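Crystal protein (Bacillus thuringiensis serovar dakota, PDB 2ZTB) is a bacterial toxin that, in its proteolytically activated form, recognizes cancer cells and, as an aerolysin-type beta-pore-forming protein, probably kills them by inserting a beta-hairpin into the membrane. Local coordinates at residues Ile4-Met9 / Phe120-Lys125; Lys63-Val68 / Ala187-Asp192; Ser114-Gly119 / Thr142-Ser147. One frame throughout, in Å; residues are numbered along the deposited sequence.

Contact 1 of 3, residues Ile4-Met9 / Phe120-Lys125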
loop_
_atom_site.group_PDB
_atom_site.type_symbol
_atom_site.label_atom_id
_atom_site.label_comp_id
_atom_site.label_asym_id
_atom_site.label_seq_id
_atom_site.Cartn_x
_atom_site.Cartn_y
_atom_site.Cartn_z
ATOM N N ILE A 4 7.077 12.576 -1.153
ATOM C CA ILE A 4 6.230 12.995 -2.266
ATOM C C ILE A 4 5.823 14.466 -2.096
ATOM O O ILE A 4 5.543 14.918 -0.987
ATOM C CB ILE A 4 5.013 12.025 -2.407
ATOM C CG1 ILE A 4 5.494 10.653 -2.919
ATOM C CG2 ILE A 4 3.915 12.601 -3.314
ATOM C CD1 ILE A 4 4.665 9.477 -2.421
ATOM N N ARG A 5 5.823 15.203 -3.200
ATOM C CA ARG A 5 5.437 16.605 -3.199
ATOM C C ARG A 5 4.860 16.962 -4.556
ATOM O O ARG A 5 5.576 17.041 -5.544
ATOM C CB ARG A 5 6.638 17.500 -2.864
ATOM C CG ARG A 5 6.342 18.996 -2.827
ATOM C CD ARG A 5 7.384 19.688 -1.967
ATOM N NE ARG A 5 7.263 21.141 -1.965
ATOM C CZ ARG A 5 6.535 21.851 -1.104
ATOM N NH1 ARG A 5 5.827 21.255 -0.151
ATOM N NH2 ARG A 5 6.518 23.176 -1.200
ATOM N N GLU A 6 3.551 17.166 -4.603
ATOM C CA GLU A 6 2.911 17.503 -5.865
ATOM C C GLU A 6 1.830 18.556 -5.678
ATOM O O GLU A 6 1.468 18.884 -4.549
ATOM C CB GLU A 6 2.381 16.241 -6.583
ATOM C CG GLU A 6 1.572 15.280 -5.736
ATOM C CD GLU A 6 1.131 14.038 -6.515
ATOM O OE1 GLU A 6 -0.058 13.975 -6.906
ATOM O OE2 GLU A 6 1.971 13.134 -6.735
ATOM N N TYR A 7 1.344 19.091 -6.793
ATOM C CA TYR A 7 0.299 20.077 -6.790
ATOM C C TYR A 7 -0.977 19.545 -6.151
ATOM O O TYR A 7 -1.320 18.354 -6.274
ATOM C CB TYR A 7 0.005 20.561 -8.209
ATOM C CG TYR A 7 1.065 21.465 -8.816
ATOM C CD1 TYR A 7 1.844 22.316 -8.020
ATOM C CD2 TYR A 7 1.269 21.488 -10.193
ATOM C CE1 TYR A 7 2.814 23.154 -8.586
ATOM C CE2 TYR A 7 2.230 22.321 -10.770
ATOM C CZ TYR A 7 3.001 23.155 -9.965
ATOM O OH TYR A 7 3.963 23.972 -10.557
ATOM N N LEU A 8 -1.669 20.433 -5.444
ATOM C CA LEU A 8 -3.006 20.151 -4.967
ATOM C C LEU A 8 -3.951 20.497 -6.121
ATOM O O LEU A 8 -3.736 21.488 -6.840
ATOM C CB LEU A 8 -3.304 20.966 -3.709
ATOM C CG LEU A 8 -4.664 20.750 -3.023
ATOM C CD1 LEU A 8 -4.745 19.381 -2.344
ATOM C CD2 LEU A 8 -4.947 21.896 -2.021
ATOM N N MET A 9 -4.960 19.659 -6.330
ATOM C CA MET A 9 -5.918 19.870 -7.407
ATOM C C MET A 9 -7.299 20.224 -6.836
ATOM O O MET A 9 -7.586 19.907 -5.685
ATOM C CB MET A 9 -6.004 18.616 -8.285
ATOM C CG MET A 9 -4.639 18.082 -8.800
ATOM S SD MET A 9 -3.888 19.194 -10.014
ATOM C CE MET A 9 -4.959 18.967 -11.447
ATOM N N PHE A 120 -7.179 11.616 -1.115
ATOM C CA PHE A 120 -6.188 12.299 -1.919
ATOM C C PHE A 120 -5.896 11.530 -3.201
ATOM O O PHE A 120 -6.074 10.309 -3.256
ATOM C CB PHE A 120 -4.902 12.495 -1.119
ATOM C CG PHE A 120 -5.013 13.544 -0.050
ATOM C CD1 PHE A 120 -5.343 13.190 1.253
ATOM C CD2 PHE A 120 -4.813 14.889 -0.357
ATOM C CE1 PHE A 120 -5.456 14.175 2.250
ATOM C CE2 PHE A 120 -4.927 15.882 0.625
ATOM C CZ PHE A 120 -5.239 15.524 1.932
ATOM N N LYS A 121 -5.489 12.252 -4.240
ATOM C CA LYS A 121 -5.199 11.632 -5.530
ATOM C C LYS A 121 -3.742 11.880 -5.896
ATOM O O LYS A 121 -3.443 12.734 -6.709
ATOM C CB LYS A 121 -6.139 12.179 -6.619
ATOM C CG LYS A 121 -7.624 12.079 -6.281
ATOM C CD LYS A 121 -8.503 12.585 -7.419
ATOM C CE LYS A 121 -9.975 12.387 -7.107
ATOM N NZ LYS A 121 -10.381 13.215 -5.926
ATOM N N PHE A 122 -2.841 11.146 -5.261
ATOM C CA PHE A 122 -1.417 11.193 -5.593
ATOM C C PHE A 122 -1.069 10.402 -6.830
ATOM O O PHE A 122 -1.553 9.286 -7.028
ATOM C CB PHE A 122 -0.574 10.700 -4.433
ATOM C CG PHE A 122 -0.533 11.650 -3.275
ATOM C CD1 PHE A 122 -1.432 11.527 -2.231
ATOM C CD2 PHE A 122 0.421 12.666 -3.229
ATOM C CE1 PHE A 122 -1.384 12.393 -1.152
ATOM C CE2 PHE A 122 0.471 13.543 -2.153
ATOM C CZ PHE A 122 -0.440 13.409 -1.114
ATOM N N THR A 123 -0.210 11.008 -7.643
ATOM C CA THR A 123 0.250 10.481 -8.912
ATOM C C THR A 123 1.599 9.774 -8.745
ATOM O O THR A 123 1.859 8.761 -9.401
ATOM C CB THR A 123 0.339 11.636 -9.953
ATOM O OG1 THR A 123 -0.946 11.818 -10.557
ATOM C CG2 THR A 123 1.370 11.374 -11.047
ATOM N N SER A 124 2.441 10.295 -7.855
ATOM C CA SER A 124 3.773 9.713 -7.668
ATOM C C SER A 124 3.764 8.436 -6.849
ATOM O O SER A 124 3.065 8.325 -5.847
ATOM C CB SER A 124 4.788 10.724 -7.115
ATOM O OG SER A 124 4.185 11.797 -6.427
ATOM N N LYS A 125 4.547 7.467 -7.298
ATOM C CA LYS A 125 4.606 6.168 -6.648
ATOM C C LYS A 125 5.167 6.314 -5.240
ATOM O O LYS A 125 6.019 7.165 -4.984
ATOM C CB LYS A 125 5.459 5.208 -7.468
ATOM C CG LYS A 125 5.001 5.024 -8.910
ATOM C CD LYS A 125 3.809 4.082 -9.043
ATOM C CE LYS A 125 3.473 3.894 -10.516
ATOM N NZ LYS A 125 2.719 2.642 -10.783
#

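Contact 2 of 3, residues Lys63-Val68 / Ala187-Asp192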
loop_
_atom_site.group_PDB
_atom_site.type_symbol
_atom_site.label_atom_id
_atom_site.label_comp_id
_atom_site.label_asym_id
_atom_site.label_seq_id
_atom_site.Cartn_x
_atom_site.Cartn_y
_atom_site.Cartn_z
ATOM N N LYS A 63 0.449 19.229 -2.010
ATOM C CA LYS A 63 0.210 18.149 -1.064
ATOM C C LYS A 63 1.503 17.318 -0.968
ATOM O O LYS A 63 2.258 17.193 -1.943
ATOM C CB LYS A 63 -0.982 17.292 -1.507
ATOM C CG LYS A 63 -0.952 16.809 -2.960
ATOM C CD LYS A 63 -2.060 15.777 -3.181
ATOM C CE LYS A 63 -1.955 15.086 -4.518
ATOM N NZ LYS A 63 -2.306 15.896 -5.718
ATOM N N ASN A 64 1.760 16.792 0.228
ATOM C CA ASN A 64 3.014 16.131 0.560
ATOM C C ASN A 64 2.717 14.869 1.349
ATOM O O ASN A 64 1.796 14.848 2.156
ATOM C CB ASN A 64 3.899 17.018 1.448
ATOM C CG ASN A 64 4.109 18.421 0.889
ATOM O OD1 ASN A 64 3.281 19.322 1.083
ATOM N ND2 ASN A 64 5.224 18.617 0.220
ATOM N N VAL A 65 3.528 13.837 1.131
ATOM C CA VAL A 65 3.542 12.657 1.987
ATOM C C VAL A 65 4.813 12.759 2.819
ATOM O O VAL A 65 5.888 13.039 2.293
ATOM C CB VAL A 65 3.502 11.334 1.159
ATOM C CG1 VAL A 65 3.454 10.106 2.067
ATOM C CG2 VAL A 65 2.311 11.330 0.192
ATOM N N GLY A 66 4.686 12.583 4.126
ATOM C CA GLY A 66 5.848 12.619 5.004
ATOM C C GLY A 66 6.487 11.242 5.085
ATOM O O GLY A 66 6.235 10.364 4.249
ATOM N N THR A 67 7.309 11.050 6.106
ATOM C CA THR A 67 8.039 9.814 6.300
ATOM C C THR A 67 7.068 8.732 6.740
ATOM O O THR A 67 6.262 8.942 7.656
ATOM C CB THR A 67 9.154 10.005 7.345
ATOM O OG1 THR A 67 9.879 11.203 7.038
ATOM C CG2 THR A 67 10.116 8.824 7.358
ATOM N N VAL A 68 7.154 7.591 6.053
ATOM C CA VAL A 68 6.376 6.399 6.337
ATOM C C VAL A 68 6.876 5.745 7.621
ATOM O O VAL A 68 8.066 5.463 7.744
ATOM C CB VAL A 68 6.478 5.382 5.156
ATOM C CG1 VAL A 68 5.662 4.106 5.442
ATOM C CG2 VAL A 68 6.019 6.026 3.843
ATOM N N ALA A 187 1.691 7.597 7.086
ATOM C CA ALA A 187 2.486 8.788 6.836
ATOM C C ALA A 187 1.538 9.986 6.910
ATOM O O ALA A 187 0.390 9.895 6.462
ATOM C CB ALA A 187 3.135 8.716 5.469
ATOM N N PRO A 188 2.007 11.107 7.490
ATOM C CA PRO A 188 1.198 12.324 7.452
ATOM C C PRO A 188 1.137 12.890 6.027
ATOM O O PRO A 188 2.134 12.855 5.294
ATOM C CB PRO A 188 1.955 13.277 8.378
ATOM C CG PRO A 188 3.398 12.779 8.332
ATOM C CD PRO A 188 3.291 11.298 8.204
ATOM N N ILE A 189 -0.043 13.350 5.631
ATOM C CA ILE A 189 -0.200 14.171 4.438
ATOM C C ILE A 189 -0.303 15.629 4.891
ATOM O O ILE A 189 -1.058 15.940 5.823
ATOM C CB ILE A 189 -1.505 13.836 3.658
ATOM C CG1 ILE A 189 -1.641 12.316 3.365
ATOM C CG2 ILE A 189 -1.646 14.737 2.416
ATOM C CD1 ILE A 189 -0.803 11.826 2.240
ATOM N N THR A 190 0.431 16.521 4.233
ATOM C CA THR A 190 0.379 17.944 4.580
ATOM C C THR A 190 0.228 18.825 3.348
ATOM O O THR A 190 0.813 18.549 2.297
ATOM C CB THR A 190 1.616 18.413 5.371
ATOM O OG1 THR A 190 2.784 18.266 4.555
ATOM C CG2 THR A 190 1.780 17.623 6.678
ATOM N N VAL A 191 -0.565 19.883 3.487
ATOM C CA VAL A 191 -0.733 20.856 2.414
ATOM C C VAL A 191 -0.093 22.200 2.813
ATOM O O VAL A 191 -0.278 22.681 3.930
ATOM C CB VAL A 191 -2.235 20.996 1.996
ATOM C CG1 VAL A 191 -2.470 22.272 1.207
ATOM C CG2 VAL A 191 -2.674 19.779 1.181
ATOM N N ASP A 192 0.685 22.775 1.900
ATOM C CA ASP A 192 1.281 24.090 2.103
ATOM C C ASP A 192 1.247 24.876 0.804
ATOM O O ASP A 192 1.320 24.285 -0.278
ATOM C CB ASP A 192 2.719 23.985 2.641
ATOM C CG ASP A 192 3.649 23.245 1.698
ATOM O OD1 ASP A 192 4.301 23.927 0.875
ATOM O OD2 ASP A 192 3.722 21.984 1.777
#

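Contact 3 of 3, residues Ser114-Gly119 / Thr142-Ser147. With EDO (1,2-ethanediol), chain H.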
loop_
_atom_site.group_PDB
_atom_site.type_symbol
_atom_site.label_atom_id
_atom_site.label_comp_id
_atom_site.label_asym_id
_atom_site.label_seq_id
_atom_site.Cartn_x
_atom_site.Cartn_y
_atom_site.Cartn_z
ATOM N N SER A 114 -2.566 0.415 0.127
ATOM C CA SER A 114 -2.497 1.751 0.734
ATOM C C SER A 114 -3.749 2.516 0.426
ATOM O O SER A 114 -4.503 2.148 -0.459
ATOM C CB SER A 114 -1.279 2.567 0.278
ATOM O OG SER A 114 -1.198 2.649 -1.131
ATOM N N SER A 115 -3.952 3.582 1.188
ATOM C CA SER A 115 -5.093 4.448 1.031
ATOM C C SER A 115 -4.804 5.732 1.806
ATOM O O SER A 115 -3.777 5.853 2.491
ATOM C CB SER A 115 -6.342 3.767 1.576
ATOM O OG SER A 115 -6.159 3.501 2.957
ATOM N N THR A 116 -5.703 6.695 1.679
ATOM C CA THR A 116 -5.686 7.874 2.539
ATOM C C THR A 116 -7.061 7.950 3.151
ATOM O O THR A 116 -8.025 7.405 2.604
ATOM C CB THR A 116 -5.326 9.185 1.801
ATOM O OG1 THR A 116 -6.353 9.487 0.856
ATOM C CG2 THR A 116 -3.963 9.072 1.090
ATOM N N THR A 117 -7.141 8.565 4.320
ATOM C CA THR A 117 -8.385 8.589 5.069
ATOM C C THR A 117 -9.495 9.398 4.384
ATOM O O THR A 117 -10.658 9.193 4.687
ATOM C CB THR A 117 -8.145 9.083 6.524
ATOM O OG1 THR A 117 -7.434 10.337 6.513
ATOM C CG2 THR A 117 -7.346 8.020 7.309
ATOM N N THR A 118 -9.137 10.287 3.452
ATOM C CA THR A 118 -10.102 11.228 2.851
ATOM C C THR A 118 -10.091 11.296 1.308
ATOM O O THR A 118 -10.844 12.073 0.698
ATOM C CB THR A 118 -9.900 12.669 3.411
ATOM O OG1 THR A 118 -8.552 13.062 3.188
ATOM C CG2 THR A 118 -10.204 12.754 4.905
ATOM N N GLY A 119 -9.197 10.528 0.684
ATOM C CA GLY A 119 -9.203 10.346 -0.772
ATOM C C GLY A 119 -8.373 11.315 -1.591
ATOM O O GLY A 119 -8.819 11.798 -2.624
ATOM N N THR A 142 4.570 1.898 -5.352
ATOM C CA THR A 142 3.134 1.676 -5.479
ATOM C C THR A 142 2.290 2.947 -5.598
ATOM O O THR A 142 2.587 3.963 -4.961
ATOM C CB THR A 142 2.621 0.747 -4.346
ATOM O OG1 THR A 142 1.336 0.225 -4.691
ATOM C CG2 THR A 142 2.557 1.471 -3.010
ATOM N N THR A 143 1.243 2.886 -6.421
ATOM C CA THR A 143 0.256 3.958 -6.492
ATOM C C THR A 143 -0.609 3.925 -5.229
ATOM O O THR A 143 -1.231 2.909 -4.906
ATOM C CB THR A 143 -0.635 3.844 -7.749
ATOM O OG1 THR A 143 0.180 3.860 -8.920
ATOM C CG2 THR A 143 -1.642 5.003 -7.824
ATOM N N ILE A 144 -0.621 5.043 -4.515
ATOM C CA ILE A 144 -1.419 5.196 -3.308
ATOM C C ILE A 144 -2.896 4.952 -3.618
ATOM O O ILE A 144 -3.427 5.481 -4.605
ATOM C CB ILE A 144 -1.191 6.576 -2.675
ATOM C CG1 ILE A 144 0.308 6.751 -2.370
ATOM C CG2 ILE A 144 -2.046 6.755 -1.425
ATOM C CD1 ILE A 144 0.729 8.197 -1.978
ATOM N N GLY A 145 -3.526 4.097 -2.809
ATOM C CA GLY A 145 -4.924 3.764 -2.983
ATOM C C GLY A 145 -5.126 2.487 -3.756
ATOM O O GLY A 145 -6.255 2.170 -4.117
ATOM N N THR A 146 -4.041 1.750 -4.023
ATOM C CA THR A 146 -4.114 0.509 -4.798
ATOM C C THR A 146 -3.564 -0.702 -4.021
ATOM O O THR A 146 -3.028 -0.559 -2.917
ATOM C CB THR A 146 -3.369 0.622 -6.164
ATOM O OG1 THR A 146 -1.959 0.672 -5.931
ATOM C CG2 THR A 146 -3.813 1.883 -6.942
ATOM N N SER A 147 -3.718 -1.884 -4.608
ATOM C CA SER A 147 -3.123 -3.110 -4.070
ATOM C C SER A 147 -2.313 -3.814 -5.141
ATOM O O SER A 147 -2.722 -3.857 -6.291
ATOM C CB SER A 147 -4.206 -4.067 -3.533
ATOM O OG SER A 147 -4.942 -3.445 -2.489
HETATM C C1 EDO H . -7.517 6.455 -1.092
HETATM O O1 EDO H . -6.643 7.322 -1.854
HETATM C C2 EDO H . -8.893 7.079 -0.771
HETATM O O2 EDO H . -9.949 6.966 -1.773
HETATM O O HOH W 1 -0.448 0.452 -2.584
#

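Contact 1 of 3, residues Ile4-Met9 / Phe120-Lys125
Glu6 of the N-terminal strand 4-7 binds the loop 120-125 through a carboxylate grip on its backbone. The loop leads into strand 126-132, the first arm of the beta-hairpin that aerolysin-type toxins probably insert into membranes. Both carboxylate oxygens of Glu6 take part. Glu6 OE1 accepts Thr123 N at 3.1 Å with its syn lone pair. Glu6 OE2 accepts Ser124 N at 3.1 Å, also on the syn side, and the two bonds hold the carboxylate across two successive amides. The Thr123 amide leans weakly on Glu6 OE2 as well. The CG of Glu6 lies between its own N and carbonyl carbon (chi1 48°), and the chain beyond is extended, which carries the charge to the loop. OE1 also forms a salt bridge with Lys63, so the carboxylate has a charged partner on strand 61-90.

Beside these bonds, the Phe122 ring packs obliquely against Glu6 and Ile4. The carboxylate and ring planes are 59° apart, and Glu6 CD lies 3.6 Å from Phe122 CD2. Ile4 makes the apolar contact: its CG2 comes 3.5 Å from Phe122 CD2. The Ser124 hydroxyl completes the grip, with Ser124 OG donating to Glu6 OE2 at 2.6 Å, nearly in line with the C-O bond.

Contact 2 of 3, residues Lys63-Val68 / Ala187-Asp192
Asn64 and Thr190 form the central hydrogen-bonded pair of two antiparallel strands. Thr190 N donates to Asn64 O at 3.0 Å. The return bond, Asn64 N to Thr190 O, is weak, with an N-H...O angle of 124°. Two residues on, Gly66 N donates to Pro188 O at 2.8 Å. Non-hydrogen-bonded pairs lie on either side of the Asn64-Thr190 pair: Lys63 with Val191, and Val65 with Ile189. There CA-H groups face carbonyls, as in Ile189 CA to Asn64 O at 3.1 Å.

The side chains of Lys63, Val65, Ile189 and Val191 lie on one face. Val65 splits its branches between two partners. Val65 CG1, anti to the backbone N (chi1 -177°), meets Ala187 CB at 3.7 Å. Val65 CG2 meets Ile189 CD1 at 3.8 Å. The Val191 CG2 methyl rests on Lys63 CB. Further out, Phe120 and Phe122 cover this face at Lys63, Val65 and Ile189, and Leu226 of strand 223-247 joins Val65 and Ile189. The Lys63 ammonium leaves the pair to reach Tyr7 O and Glu12. Asp192 pairs with Arg5 of strand 4-7.

Strand 4-7 bonds to the far edge of 63-65. Residues 222-226, at the start of strand 223-247, bond to Ala187, Ile189 and Val191. The whole is a continuous antiparallel sheet, characteristic of the elongated, strand-rich aerolysin-like fold.

Contact 3 of 3, residues Ser114-Gly119 / Thr142-Ser147
Ser114 lays its hydroxyl over the backbone of the Ile144-Gly145 corner, with Ser114 OG 3.4 Å from Ile144 CA. This corner is the middle of a type II beta turn from Thr143 to Thr146. Gly145 N donates to Ser114 OG at 3.2 Å. That OG sits between its own N and carbonyl carbon (chi1 54°), which turns it to the amide. The main chain adds a second bond from Ser114 N to Thr146 O at 3.2 Å. Gly145 CA also comes close to Ser114 O.

A water bridges the two segments. It hydrogen-bonds to Ser114 OG and donates to Thr142 OG1 and Thr146 O, so three groups from both segments share it. Thr142 OG1 also hydrogen-bonds Glu148. The turn is braced from within: Thr146 OG1 donates to Thr143 O at 2.6 Å, on a carbonyl lone pair. Further along, Thr116 CG2 and Ile144 CG2 meet at 3.9 Å, their side chains crossing at about a right angle. Ethanediol, probably from the crystallisation liquor, lies near Ser115 and Thr116.

The turn links the end of strand 136-142 to the start of strand 147-164, and Ser114 lies on the last part of strand 96-116. Strand 223-247 bonds to the backbone of Ser115, and its Leu226 packs against Ile144.

In the fold
The three contacts cluster in one region of the long molecule, with centres about 10 Å (contacts 1 and 2), 11 Å (1 and 3) and 13 Å (2 and 3) apart. All reach the same large antiparallel sheet. Along the chain the order is 4-9, 63-68, 114-119, 120-125, 142-147, 187-192. Contact 3 thus falls between the two strands of contact 2, while contact 1 crosses both others. Phe122, Val65, Ile189 and Ile144 form a common apolar patch that joins all three. Segments 120-125 and 142-147 border the hairpin 126-142, the probable membrane-inserting element, so contacts 1 and 3 lie at its two ends, where it meets the sheet that contact 2 helps to build.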